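Fiber protein 2 (PDB 2BZV) forms trimeric spikes at the capsid vertices of human adenovirus 41, and its knob domain, described here, is thought to serve attachment to a host-cell receptor. Local coordinates at residues L50-I55 and T164-Y169; T18-S23 and F39-K44; I133-V138 and F150-E155; C28-T33 and L70-P75. One frame throughout, in Å; residues are numbered along the deposited sequence. Where two conformers were deposited one is given.

Interaction 1 of 4, residues L50-I55 and T164-Y169; sequences LGTITI and TAVFCY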
loop_
_atom_site.group_PDB
_atom_site.type_symbol
_atom_site.label_atom_id
_atom_site.label_comp_id
_atom_site.label_asym_id
_atom_site.label_seq_id
_atom_site.Cartn_x
_atom_site.Cartn_y
_atom_site.Cartn_z
ATOM N N LEU A 50 5.215 -1.567 -4.989
ATOM C CA LEU A 50 4.334 -2.287 -4.094
ATOM C C LEU A 50 4.612 -3.780 -4.272
ATOM O O LEU A 50 4.561 -4.285 -5.391
ATOM C CB LEU A 50 2.892 -1.984 -4.478
ATOM C CG LEU A 50 1.786 -2.483 -3.595
ATOM C CD1 LEU A 50 1.914 -1.939 -2.170
ATOM C CD2 LEU A 50 0.448 -2.029 -4.193
ATOM N N GLY A 51 4.919 -4.464 -3.176
ATOM C CA GLY A 51 5.243 -5.879 -3.210
ATOM C C GLY A 51 4.288 -6.710 -2.386
ATOM O O GLY A 51 3.883 -6.304 -1.287
ATOM N N THR A 52 3.934 -7.878 -2.910
ATOM C CA THR A 52 3.306 -8.845 -2.063
ATOM C C THR A 52 4.071 -10.154 -2.152
ATOM O O THR A 52 4.640 -10.515 -3.182
ATOM C CB THR A 52 1.883 -9.008 -2.467
ATOM O OG1 THR A 52 0.871 -8.285 -2.884
ATOM C CG2 THR A 52 1.177 -10.684 -2.432
ATOM N N ILE A 53 4.166 -10.797 -0.996
ATOM C CA ILE A 53 4.946 -12.027 -0.911
ATOM C C ILE A 53 4.205 -13.075 -0.098
ATOM O O ILE A 53 3.758 -12.827 1.031
ATOM C CB ILE A 53 6.377 -11.765 -0.369
ATOM C CG1 ILE A 53 7.224 -13.041 -0.459
ATOM C CG2 ILE A 53 6.395 -11.166 1.031
ATOM C CD1 ILE A 53 8.720 -12.781 -0.235
ATOM N N THR A 54 4.116 -14.262 -0.682
ATOM C CA THR A 54 3.517 -15.448 -0.060
ATOM C C THR A 54 4.471 -16.614 -0.273
ATOM O O THR A 54 4.860 -16.890 -1.418
ATOM C CB THR A 54 2.159 -15.779 -0.697
ATOM O OG1 THR A 54 1.316 -14.622 -0.627
ATOM C CG2 THR A 54 1.494 -16.939 0.040
ATOM N N ILE A 55 4.844 -17.290 0.808
ATOM C CA ILE A 55 5.712 -18.453 0.706
ATOM C C ILE A 55 5.004 -19.620 1.388
ATOM O O ILE A 55 4.429 -19.457 2.467
ATOM C CB ILE A 55 7.109 -18.158 1.308
ATOM C CG1 ILE A 55 8.039 -19.351 1.101
ATOM C CG2 ILE A 55 7.010 -17.742 2.771
ATOM C CD1 ILE A 55 9.513 -19.053 1.286
ATOM N N THR A 164 0.346 -13.905 3.880
ATOM C CA THR A 164 0.838 -12.995 2.867
ATOM C C THR A 164 1.212 -11.655 3.493
ATOM O O THR A 164 0.526 -11.166 4.411
ATOM C CB THR A 164 -0.250 -12.772 1.808
ATOM O OG1 THR A 164 -0.547 -14.027 1.185
ATOM C CG2 THR A 164 0.212 -11.771 0.777
ATOM N N ALA A 165 2.309 -11.071 3.019
ATOM C CA ALA A 165 2.757 -9.759 3.469
ATOM C C ALA A 165 2.809 -8.809 2.291
ATOM O O ALA A 165 3.164 -9.207 1.189
ATOM C CB ALA A 165 4.136 -9.858 4.116
ATOM N N VAL A 166 2.482 -7.556 2.562
ATOM C CA VAL A 166 2.561 -6.481 1.589
ATOM C C VAL A 166 3.568 -5.465 2.090
ATOM O O VAL A 166 3.569 -5.115 3.272
ATOM C CB VAL A 166 1.167 -5.852 1.347
ATOM C CG1 VAL A 166 1.254 -4.690 0.373
ATOM C CG2 VAL A 166 0.200 -6.914 0.852
ATOM N N PHE A 167 4.436 -4.986 1.206
ATOM C CA PHE A 167 5.474 -4.029 1.566
ATOM C C PHE A 167 5.657 -3.026 0.432
ATOM O O PHE A 167 5.163 -3.231 -0.668
ATOM C CB PHE A 167 6.795 -4.738 1.914
ATOM C CG PHE A 167 7.386 -5.569 0.784
ATOM C CD1 PHE A 167 8.429 -5.068 0.018
ATOM C CD2 PHE A 167 6.903 -6.840 0.521
ATOM C CE1 PHE A 167 8.966 -5.823 -1.020
ATOM C CE2 PHE A 167 7.437 -7.599 -0.511
ATOM C CZ PHE A 167 8.463 -7.091 -1.275
ATOM N N CYS A 168 6.348 -1.933 0.713
ATOM C CA CYS A 168 6.500 -0.834 -0.238
ATOM C C CYS A 168 7.917 -0.263 -0.083
ATOM O O CYS A 168 8.305 0.001 1.067
ATOM C CB CYS A 168 5.442 0.251 0.043
ATOM S SG CYS A 168 5.606 1.733 -0.957
ATOM N N TYR A 169 8.629 -0.005 -1.170
ATOM C CA TYR A 169 9.959 0.584 -1.082
ATOM C C TYR A 169 10.191 1.539 -2.250
ATOM O O TYR A 169 9.435 1.569 -3.228
ATOM C CB TYR A 169 11.041 -0.513 -1.003
ATOM C CG TYR A 169 11.109 -1.358 -2.265
ATOM C CD1 TYR A 169 11.969 -1.024 -3.307
ATOM C CD2 TYR A 169 10.303 -2.489 -2.411
ATOM C CE1 TYR A 169 12.026 -1.800 -4.471
ATOM C CE2 TYR A 169 10.347 -3.264 -3.567
ATOM C CZ TYR A 169 11.210 -2.905 -4.597
ATOM O OH TYR A 169 11.221 -3.679 -5.741
#

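Interaction 2 of 4, residues T18-S23 and F39-K44; sequences TIWSIS and FLCLTK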
loop_
_atom_site.group_PDB
_atom_site.type_symbol
_atom_site.label_atom_id
_atom_site.label_comp_id
_atom_site.label_asym_id
_atom_site.label_seq_id
_atom_site.Cartn_x
_atom_site.Cartn_y
_atom_site.Cartn_z
ATOM N N THR A 18 5.222 -4.913 -13.947
ATOM C CA THR A 18 5.075 -6.018 -13.006
ATOM C C THR A 18 6.150 -7.080 -13.190
ATOM O O THR A 18 6.371 -7.559 -14.306
ATOM C CB THR A 18 3.701 -6.708 -13.209
ATOM O OG1 THR A 18 2.649 -5.749 -13.076
ATOM C CG2 THR A 18 3.473 -7.819 -12.215
ATOM N N ILE A 19 6.773 -7.484 -12.085
ATOM C CA ILE A 19 7.589 -8.696 -12.048
ATOM C C ILE A 19 6.943 -9.651 -11.066
ATOM O O ILE A 19 6.542 -9.223 -9.979
ATOM C CB ILE A 19 9.037 -8.408 -11.615
ATOM C CG1 ILE A 19 9.704 -7.429 -12.580
ATOM C CG2 ILE A 19 9.823 -9.715 -11.539
ATOM C CD1 ILE A 19 11.047 -6.891 -12.128
ATOM N N TRP A 20 6.859 -10.936 -11.400
ATOM C CA TRP A 20 6.372 -11.889 -10.407
ATOM C C TRP A 20 7.050 -13.236 -10.568
ATOM O O TRP A 20 7.712 -13.505 -11.564
ATOM C CB TRP A 20 4.839 -11.967 -10.407
ATOM C CG TRP A 20 4.172 -12.568 -11.609
ATOM C CD1 TRP A 20 4.737 -13.139 -12.725
ATOM C CD2 TRP A 20 2.753 -12.669 -11.789
ATOM N NE1 TRP A 20 3.751 -13.584 -13.578
ATOM C CE2 TRP A 20 2.527 -13.300 -13.022
ATOM C CE3 TRP A 20 1.647 -12.272 -11.023
ATOM C CZ2 TRP A 20 1.248 -13.566 -13.513
ATOM C CZ3 TRP A 20 0.367 -12.534 -11.509
ATOM C CH2 TRP A 20 0.184 -13.170 -12.743
ATOM N N SER A 21 6.833 -14.091 -9.563
ATOM C CA SER A 21 7.416 -15.427 -9.541
ATOM C C SER A 21 6.352 -16.506 -9.532
ATOM O O SER A 21 6.558 -17.586 -8.973
ATOM C CB SER A 21 8.333 -15.598 -8.335
ATOM O OG SER A 21 7.598 -15.588 -7.114
ATOM N N ILE A 22 5.211 -16.243 -10.172
ATOM C CA ILE A 22 4.114 -17.200 -10.101
ATOM C C ILE A 22 4.517 -18.550 -10.688
ATOM O O ILE A 22 5.148 -18.625 -11.736
ATOM C CB ILE A 22 2.834 -16.649 -10.771
ATOM C CG1 ILE A 22 1.595 -17.379 -10.239
ATOM C CG2 ILE A 22 2.916 -16.709 -12.293
ATOM C CD1 ILE A 22 0.276 -16.746 -10.673
ATOM N N SER A 23 4.129 -19.621 -10.002
ATOM C CA SER A 23 4.461 -20.965 -10.445
ATOM C C SER A 23 3.471 -21.947 -9.854
ATOM O O SER A 23 3.249 -21.936 -8.651
ATOM C CB SER A 23 5.886 -21.318 -9.979
ATOM O OG SER A 23 6.231 -22.641 -10.355
ATOM N N PHE A 39 5.685 -16.970 -4.087
ATOM C CA PHE A 39 4.972 -16.030 -4.941
ATOM C C PHE A 39 5.293 -14.618 -4.466
ATOM O O PHE A 39 4.780 -14.151 -3.461
ATOM C CB PHE A 39 3.468 -16.284 -4.905
ATOM C CG PHE A 39 2.706 -15.273 -5.711
ATOM C CD1 PHE A 39 2.810 -15.236 -7.080
ATOM C CD2 PHE A 39 1.949 -14.300 -5.063
ATOM C CE1 PHE A 39 2.119 -14.282 -7.842
ATOM C CE2 PHE A 39 1.242 -13.368 -5.806
ATOM C CZ PHE A 39 1.317 -13.374 -7.195
ATOM N N LEU A 40 6.169 -13.962 -5.213
ATOM C CA LEU A 40 6.555 -12.563 -4.987
ATOM C C LEU A 40 6.085 -11.796 -6.205
ATOM O O LEU A 40 6.372 -12.205 -7.337
ATOM C CB LEU A 40 8.070 -12.460 -4.816
ATOM C CG LEU A 40 8.633 -11.045 -4.752
ATOM C CD1 LEU A 40 8.067 -10.238 -3.584
ATOM C CD2 LEU A 40 10.143 -11.095 -4.634
ATOM N N CYS A 41 5.372 -10.690 -5.977
ATOM C CA CYS A 41 4.878 -9.851 -7.052
ATOM C C CYS A 41 5.256 -8.408 -6.739
ATOM O O CYS A 41 4.914 -7.917 -5.648
ATOM C CB CYS A 41 3.356 -9.992 -7.177
ATOM S SG CYS A 41 2.653 -8.984 -8.512
ATOM N N LEU A 42 5.965 -7.765 -7.663
ATOM C CA LEU A 42 6.400 -6.371 -7.547
ATOM C C LEU A 42 5.729 -5.564 -8.634
ATOM O O LEU A 42 5.845 -5.920 -9.806
ATOM C CB LEU A 42 7.923 -6.270 -7.744
ATOM C CG LEU A 42 8.797 -7.123 -6.817
ATOM C CD1 LEU A 42 10.267 -6.923 -7.167
ATOM C CD2 LEU A 42 8.532 -6.804 -5.355
ATOM N N THR A 43 5.092 -4.455 -8.261
ATOM C CA THR A 43 4.545 -3.549 -9.277
ATOM C C THR A 43 5.102 -2.151 -9.029
ATOM O O THR A 43 5.100 -1.633 -7.911
ATOM C CB THR A 43 3.001 -3.546 -9.329
ATOM O OG1 THR A 43 2.467 -3.150 -8.064
ATOM C CG2 THR A 43 2.497 -4.929 -9.683
ATOM N N LYS A 44 5.610 -1.551 -10.106
ATOM C CA LYS A 44 6.279 -0.255 -10.044
ATOM C C LYS A 44 5.309 0.858 -10.427
ATOM O O LYS A 44 4.668 0.799 -11.483
ATOM C CB LYS A 44 7.471 -0.243 -11.005
ATOM C CG LYS A 44 8.212 1.082 -11.010
ATOM C CD LYS A 44 9.378 1.063 -11.987
ATOM C CE LYS A 44 10.059 2.416 -12.093
ATOM N NZ LYS A 44 10.748 2.792 -10.830
#

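Interaction 3 of 4, residues I133-V138 and F150-E155; sequences ITFSVV and FKWSAE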
loop_
_atom_site.group_PDB
_atom_site.type_symbol
_atom_site.label_atom_id
_atom_site.label_comp_id
_atom_site.label_asym_id
_atom_site.label_seq_id
_atom_site.Cartn_x
_atom_site.Cartn_y
_atom_site.Cartn_z
ATOM N N ILE A 133 2.805 -13.901 14.229
ATOM C CA ILE A 133 3.821 -14.123 13.200
ATOM C C ILE A 133 4.462 -12.802 12.789
ATOM O O ILE A 133 3.728 -11.855 12.487
ATOM C CB ILE A 133 3.208 -14.844 11.977
ATOM C CG1 ILE A 133 2.598 -16.178 12.425
ATOM C CG2 ILE A 133 4.260 -15.017 10.873
ATOM C CD1 ILE A 133 2.128 -17.106 11.324
ATOM N N THR A 134 5.801 -12.756 12.790
ATOM C CA THR A 134 6.531 -11.555 12.394
ATOM C C THR A 134 7.038 -11.681 10.953
ATOM O O THR A 134 7.298 -12.780 10.473
ATOM C CB THR A 134 7.742 -11.246 13.304
ATOM O OG1 THR A 134 8.715 -12.292 13.164
ATOM C CG2 THR A 134 7.330 -11.135 14.761
ATOM N N PHE A 135 7.171 -10.549 10.281
ATOM C CA PHE A 135 7.731 -10.461 8.929
ATOM C C PHE A 135 8.610 -9.236 8.876
ATOM O O PHE A 135 8.257 -8.204 9.443
ATOM C CB PHE A 135 6.617 -10.311 7.884
ATOM C CG PHE A 135 7.101 -9.897 6.513
ATOM C CD1 PHE A 135 7.667 -10.842 5.667
ATOM C CD2 PHE A 135 6.996 -8.587 6.060
ATOM C CE1 PHE A 135 8.116 -10.499 4.399
ATOM C CE2 PHE A 135 7.461 -8.236 4.791
ATOM C CZ PHE A 135 8.010 -9.189 3.952
ATOM N N SER A 136 9.740 -9.349 8.199
ATOM C CA SER A 136 10.537 -8.176 7.908
ATOM C C SER A 136 11.160 -8.290 6.526
ATOM O O SER A 136 11.362 -9.401 6.022
ATOM C CB SER A 136 11.627 -7.963 8.954
ATOM O OG SER A 136 12.542 -9.040 8.938
ATOM N N VAL A 137 11.472 -7.134 5.953
ATOM C CA VAL A 137 12.251 -7.057 4.726
ATOM C C VAL A 137 13.361 -6.039 4.946
ATOM O O VAL A 137 13.107 -4.946 5.463
ATOM C CB VAL A 137 11.372 -6.739 3.485
ATOM C CG1 VAL A 137 10.550 -5.469 3.657
ATOM C CG2 VAL A 137 12.246 -6.670 2.237
ATOM N N VAL A 138 14.584 -6.447 4.605
ATOM C CA VAL A 138 15.740 -5.549 4.627
ATOM C C VAL A 138 16.273 -5.436 3.233
ATOM O O VAL A 138 16.335 -6.425 2.478
ATOM C CB VAL A 138 16.832 -6.353 5.613
ATOM C CG1 VAL A 138 18.217 -5.704 5.496
ATOM C CG2 VAL A 138 16.289 -6.389 7.092
ATOM N N PHE A 150 14.196 -11.304 3.211
ATOM C CA PHE A 150 12.920 -11.488 3.893
ATOM C C PHE A 150 13.131 -12.386 5.097
ATOM O O PHE A 150 13.912 -13.332 5.030
ATOM C CB PHE A 150 11.934 -12.165 2.944
ATOM C CG PHE A 150 11.665 -11.368 1.700
ATOM C CD1 PHE A 150 10.889 -10.214 1.746
ATOM C CD2 PHE A 150 12.191 -11.774 0.474
ATOM C CE1 PHE A 150 10.639 -9.469 0.595
ATOM C CE2 PHE A 150 11.949 -11.041 -0.666
ATOM C CZ PHE A 150 11.171 -9.885 -0.608
ATOM N N LYS A 151 12.418 -12.115 6.180
ATOM C CA LYS A 151 12.472 -12.984 7.349
ATOM C C LYS A 151 11.063 -13.155 7.907
ATOM O O LYS A 151 10.330 -12.170 8.066
ATOM C CB LYS A 151 13.389 -12.407 8.434
ATOM C CG LYS A 151 13.502 -13.318 9.675
ATOM C CD LYS A 151 14.298 -12.631 10.777
ATOM C CE LYS A 151 14.186 -13.351 12.113
ATOM N NZ LYS A 151 14.949 -12.633 13.180
ATOM N N TRP A 152 10.730 -14.407 8.210
ATOM C CA TRP A 152 9.461 -14.736 8.856
ATOM C C TRP A 152 9.720 -15.504 10.137
ATOM O O TRP A 152 10.638 -16.330 10.202
ATOM C CB TRP A 152 8.630 -15.652 7.974
ATOM C CG TRP A 152 8.234 -15.113 6.641
ATOM C CD1 TRP A 152 7.057 -14.495 6.340
ATOM C CD2 TRP A 152 8.970 -15.193 5.420
ATOM N NE1 TRP A 152 7.016 -14.159 5.014
ATOM C CE2 TRP A 152 8.183 -14.579 4.420
ATOM C CE3 TRP A 152 10.217 -15.708 5.072
ATOM C CZ2 TRP A 152 8.610 -14.477 3.092
ATOM C CZ3 TRP A 152 10.637 -15.607 3.756
ATOM C CH2 TRP A 152 9.830 -14.991 2.775
ATOM N N SER A 153 8.866 -15.290 11.135
ATOM C CA SER A 153 8.844 -16.246 12.237
ATOM C C SER A 153 8.162 -17.536 11.785
ATOM O O SER A 153 7.469 -17.579 10.755
ATOM C CB SER A 153 8.148 -15.670 13.468
ATOM O OG SER A 153 6.834 -15.267 13.149
ATOM N N ALA A 154 8.380 -18.597 12.559
ATOM C CA ALA A 154 7.804 -19.907 12.281
ATOM C C ALA A 154 7.457 -20.577 13.595
ATOM O O ALA A 154 8.072 -20.289 14.622
ATOM C CB ALA A 154 8.758 -20.780 11.491
ATOM N N GLU A 155 6.469 -21.466 13.564
ATOM C CA GLU A 155 6.033 -22.161 14.763
ATOM C C GLU A 155 6.594 -23.580 14.739
ATOM O O GLU A 155 6.206 -24.380 13.894
ATOM C CB GLU A 155 4.508 -22.179 14.818
ATOM C CG GLU A 155 3.988 -22.729 16.114
ATOM C CD GLU A 155 2.476 -22.690 16.232
ATOM O OE1 GLU A 155 1.979 -23.270 17.216
ATOM O OE2 GLU A 155 1.811 -22.088 15.358
HETATM O O HOH W 1 10.512 -11.860 11.159
#

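Interaction 4 of 4, residues C28-T33 and L70-P75; sequences CSIYET and LSLKLP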
loop_
_atom_site.group_PDB
_atom_site.type_symbol
_atom_site.label_atom_id
_atom_site.label_comp_id
_atom_site.label_asym_id
_atom_site.label_seq_id
_atom_site.Cartn_x
_atom_site.Cartn_y
_atom_site.Cartn_z
ATOM N N CYS A 28 11.120 -22.959 -5.184
ATOM C CA CYS A 28 11.975 -22.376 -4.171
ATOM C C CYS A 28 12.581 -23.514 -3.358
ATOM O O CYS A 28 11.918 -24.510 -3.095
ATOM C CB CYS A 28 11.138 -21.426 -3.302
ATOM S SG CYS A 28 12.057 -20.474 -2.081
ATOM N N SER A 29 13.845 -23.352 -2.972
ATOM C CA SER A 29 14.601 -24.384 -2.262
ATOM C C SER A 29 15.163 -23.821 -0.964
ATOM O O SER A 29 16.141 -23.071 -0.994
ATOM C CB SER A 29 15.746 -24.868 -3.156
ATOM O OG SER A 29 15.236 -25.422 -4.363
ATOM N N ILE A 30 14.536 -24.157 0.157
ATOM C CA ILE A 30 14.956 -23.618 1.459
ATOM C C ILE A 30 15.882 -24.599 2.172
ATOM O O ILE A 30 17.004 -24.231 2.515
ATOM C CB ILE A 30 13.735 -23.297 2.343
ATOM C CG1 ILE A 30 12.805 -22.284 1.661
ATOM C CG2 ILE A 30 14.205 -22.809 3.711
ATOM C CD1 ILE A 30 13.442 -20.916 1.431
ATOM N N TYR A 31 15.420 -25.829 2.377
ATOM C CA TYR A 31 16.233 -26.867 3.043
ATOM C C TYR A 31 16.626 -27.966 2.076
ATOM O O TYR A 31 17.663 -28.596 2.250
ATOM C CB TYR A 31 15.457 -27.518 4.176
ATOM C CG TYR A 31 15.002 -26.612 5.284
ATOM C CD1 TYR A 31 15.886 -25.753 5.936
ATOM C CD2 TYR A 31 13.688 -26.660 5.721
ATOM C CE1 TYR A 31 15.452 -24.943 6.974
ATOM C CE2 TYR A 31 13.244 -25.857 6.752
ATOM C CZ TYR A 31 14.124 -24.996 7.379
ATOM O OH TYR A 31 13.674 -24.200 8.410
ATOM N N GLU A 32 15.775 -28.232 1.095
ATOM C CA GLU A 32 16.067 -29.211 0.049
ATOM C C GLU A 32 15.501 -28.692 -1.253
ATOM O O GLU A 32 14.753 -27.707 -1.273
ATOM C CB GLU A 32 15.503 -30.591 0.371
ATOM C CG GLU A 32 13.996 -30.652 0.489
ATOM C CD GLU A 32 13.501 -32.052 0.826
ATOM O OE1 GLU A 32 13.502 -32.437 2.015
ATOM O OE2 GLU A 32 13.094 -32.788 -0.104
ATOM N N THR A 33 15.863 -29.328 -2.353
ATOM C CA THR A 33 15.472 -28.862 -3.673
ATOM C C THR A 33 13.959 -28.789 -3.836
ATOM O O THR A 33 13.267 -29.778 -3.595
ATOM C CB THR A 33 16.023 -29.814 -4.752
ATOM O OG1 THR A 33 17.435 -29.976 -4.569
ATOM C CG2 THR A 33 15.743 -29.252 -6.140
ATOM N N LEU A 70 12.838 -18.172 9.590
ATOM C CA LEU A 70 13.354 -18.555 8.286
ATOM C C LEU A 70 13.584 -17.295 7.478
ATOM O O LEU A 70 12.761 -16.378 7.534
ATOM C CB LEU A 70 12.297 -19.412 7.624
ATOM C CG LEU A 70 12.519 -20.083 6.296
ATOM C CD1 LEU A 70 11.673 -21.357 6.237
ATOM C CD2 LEU A 70 12.125 -19.185 5.133
ATOM N N SER A 71 14.679 -17.257 6.728
ATOM C CA SER A 71 14.975 -16.114 5.875
ATOM C C SER A 71 15.094 -16.533 4.419
ATOM O O SER A 71 15.379 -17.699 4.091
ATOM C CB SER A 71 16.289 -15.452 6.277
ATOM O OG SER A 71 17.348 -16.342 5.957
ATOM N N LEU A 72 14.871 -15.583 3.532
ATOM C CA LEU A 72 15.032 -15.780 2.098
ATOM C C LEU A 72 15.714 -14.550 1.543
ATOM O O LEU A 72 15.193 -13.446 1.694
ATOM C CB LEU A 72 13.667 -15.949 1.414
ATOM C CG LEU A 72 13.673 -15.908 -0.125
ATOM C CD1 LEU A 72 14.386 -17.137 -0.660
ATOM C CD2 LEU A 72 12.246 -15.795 -0.679
ATOM N N LYS A 73 16.845 -14.737 0.876
ATOM C CA LYS A 73 17.573 -13.637 0.258
ATOM C C LYS A 73 17.500 -13.739 -1.257
ATOM O O LYS A 73 17.816 -14.788 -1.834
ATOM C CB LYS A 73 19.032 -13.637 0.718
ATOM C CG LYS A 73 19.783 -12.422 0.235
ATOM C CD LYS A 73 21.122 -12.361 0.932
ATOM C CE LYS A 73 21.830 -11.098 0.495
ATOM N NZ LYS A 73 23.192 -11.030 1.120
ATOM N N LEU A 74 17.112 -12.642 -1.895
ATOM C CA LEU A 74 17.107 -12.540 -3.355
ATOM C C LEU A 74 18.165 -11.507 -3.739
ATOM O O LEU A 74 17.979 -10.306 -3.512
ATOM C CB LEU A 74 15.741 -12.113 -3.892
ATOM C CG LEU A 74 14.572 -13.035 -3.510
ATOM C CD1 LEU A 74 13.301 -12.514 -4.140
ATOM C CD2 LEU A 74 14.808 -14.478 -3.938
ATOM N N PRO A 75 19.299 -11.968 -4.274
ATOM C CA PRO A 75 20.380 -11.074 -4.675
ATOM C C PRO A 75 20.308 -10.708 -6.150
ATOM O O PRO A 75 19.904 -11.544 -6.972
ATOM C CB PRO A 75 21.627 -11.937 -4.417
ATOM C CG PRO A 75 21.169 -13.336 -4.764
ATOM C CD PRO A 75 19.681 -13.383 -4.464
#

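Interaction 1 of 4, residues L50-I55 and T164-Y169
The phenyl ring of F167 lies across the backbone of G51, a residue with no side chain to hold it off. G51 CA sits over one ring face, displaced toward the rim, and makes a CH-pi contact at 4.0 Å from the centroid of the F167 ring. What turns the ring back over the neighbouring strand is its first torsion of 60°, which lodges CG between the backbone N and the carbonyl carbon. I53 comes to the same ring obliquely, its CG2 branch 4.0 Å from F167 CE2 and close to the methyl of A165.

Behind these side chains runs an antiparallel ladder in which G51 with F167 and I53 with A165 are hydrogen-bonded pairs, while L50 with C168 and T52 with V166 are non-hydrogen-bonded. The bond from G51 N to F167 O is short, 2.8 Å, and almost straight at 172°; the one from I53 N to A165 O measures 2.9 Å.

On the other face of the sheet, L50 CD1 meets V166 CG1 at 3.8 Å, and C168 of the second subunit packs against both residues. Beyond the last bridge the ladder is extended by side chains: T54 OG1 and T164 OG1 are 2.7 Å apart, and either may donate. The chemistry therefore differs by face. F167 and I53 present aromatic and aliphatic surface to the interior of the subunit, whereas the other face gives the trimer apolar surface from L50 and V166 and a hydrogen bond from T52 OG1 to H48 of the second subunit, with main-chain bonds joining the two strands between them.

Interaction 2 of 4, residues T18-S23 and F39-K44
Strands 18-20 and 39-44 run almost exactly antiparallel, their axes at 170°, with I19 and L42 as a hydrogen-bonded pair flanked by the non-hydrogen-bonded pairs T18 with T43 and W20 with C41. The central pair is joined both ways, and the bond from L42 N to I19 O is nearly straight at 2.8 Å.

After W20 the regular pattern breaks and a side chain takes over. S21 OG, rather than a main-chain carbonyl, accepts the amide of L40, with L40 N 2.9 Å from S21 OG, while the return bond from S21 N to L40 O survives, bent to 134°. A first torsion of 68° brings the hydroxyl to that amide, and its own hydrogen goes to L38 O, so one oxygen bonds the backbone of strand 36-45 at two places.

These strands belong to the V sheet of the adenovirus knob, an antiparallel beta sandwich whose V-sheet surface is used in trimer formation; strand 93-94 lies beyond 18-20. On that surface T18 and T43 lie alongside each other, T18 OG1 3.5 Å from T43 CG2. Their hydroxyls bond to the second subunit, T18 to the amide of A47 and T43 to the ring of H48.

The F39 ring rests against both I22 and W20 through CE1. I22 CA lies in the ring plane, at its edge. W20 CE3 also comes to the edge, 3.8 Å from F39 CE1, which in turn stands obliquely to the indole. I22 CG2 lies over one indole face, toward its rim. I170 of the second subunit packs on F39 and C41.

Interaction 3 of 4, residues I133-V138 and F150-E155
S153, F150 and F135 give up the most surface here, and they meet the opposite strand in two quite different ways. S153 makes the polar part of the contact. Its hydroxyl accepts the amide of T134, with T134 N 2.7 Å from S153 OG, while its own amide returns a bond to T134 O at 3.0 Å. The first torsion of S153, 57°, is what swings OG across to that amide, and I133 CG2 is pressed against the same oxygen. The T134 hydroxyl lies beside S153 CB and holds a water, which also gives a weak bond to the carbonyl of K151; that carbonyl has the amide of S136 as its main partner.

F135 and F150 carry the apolar face. The F135 side chain lies alongside W152, pointing the same way, with F135 CD1 over one face of the indole and 3.4 Å from W152 NE1. Because the phenyl plane is inclined at 51° to the five-membered ring, the two rings meet obliquely. At its far end F135 reaches the second aromatic, F135 CZ being 3.8 Å from F150 CD1. V137 then follows in the same row, its CG2 branch 3.6 Å from F150 CE1.

The two strands form a beta hairpin on the three-stranded sheet of the chain. Strand 146-153 is its middle member, with 135-139 along one side and 69-76 along the other, where F150 and W152 bond through their backbones to L72 and L70. The aromatic row faces I53 of strand 48-57, closing the interior between the two sheets.

Interaction 4 of 4, residues C28-T33 and L70-P75
I30 and L70 meet through single methyl branches crossing at an angle: I30 CG2 comes within 3.9 Å of L70 CD1. Both side chains are directed at each other from their backbones, one from a loop and the other from strand 69-76, so the contact is made at the branch ends and leaves the main chains well apart, with the CA atoms of I30 and L72 7.9 Å from each other.

A second layer is provided by Y31, whose ring has its own neighbour over one face: I30 CG2 lies 4.0 Å above the centre of the Y31 ring. The methyl touches both the tyrosine face and L70, in directions nearly at right angles, and the Y31 oxygen looks over the leucine, Y31 OH being 4.1 Å from L70 CD1.

The first torsion of I30, -58°, sets CG2 opposite the backbone N and CG1 beside it, which sends CG2 to L70 and CD1, at the end of the other branch, to L72. That second meeting is looser, I30 CD1 standing 4.4 Å from L72 CD1. The same L72 methyl has the sulfur of C28 beside it, at 4.3 Å from C28 SG.

What fixes the loop so that I30 and Y31 can face the strand is D35, whose carboxylate receives the amides of I30, Y31 and E32. The contact is apolar packing within the two-sheet sandwich of the adenovirus knob: the AB loop, linking strands 18-20 and 36-45 of one sheet, folds over strand 69-76 of the other.

In the fold
Interactions 1 and 2 belong to one five-stranded sheet and share its adjacent strands 48-57 and 36-45: their centres are 9 Å apart, and T54 O accepts the amide of F39 at 2.8 Å. Both touch the second subunit, so this sheet carries the trimer contacts described here. Interactions 3 and 4, centres 13 Å apart, both involve the other sheet, to which 28-33 contributes only as a loop packed on strand 69-76; they touch no other chain. The sheets interlock in the core: F167 CZ packs on F150 CE1 and L40 CD2 on L74 CD1. Interaction 3 is nested in the loop closed by interaction 1, whereas interactions 2 and 4 cross along the chain.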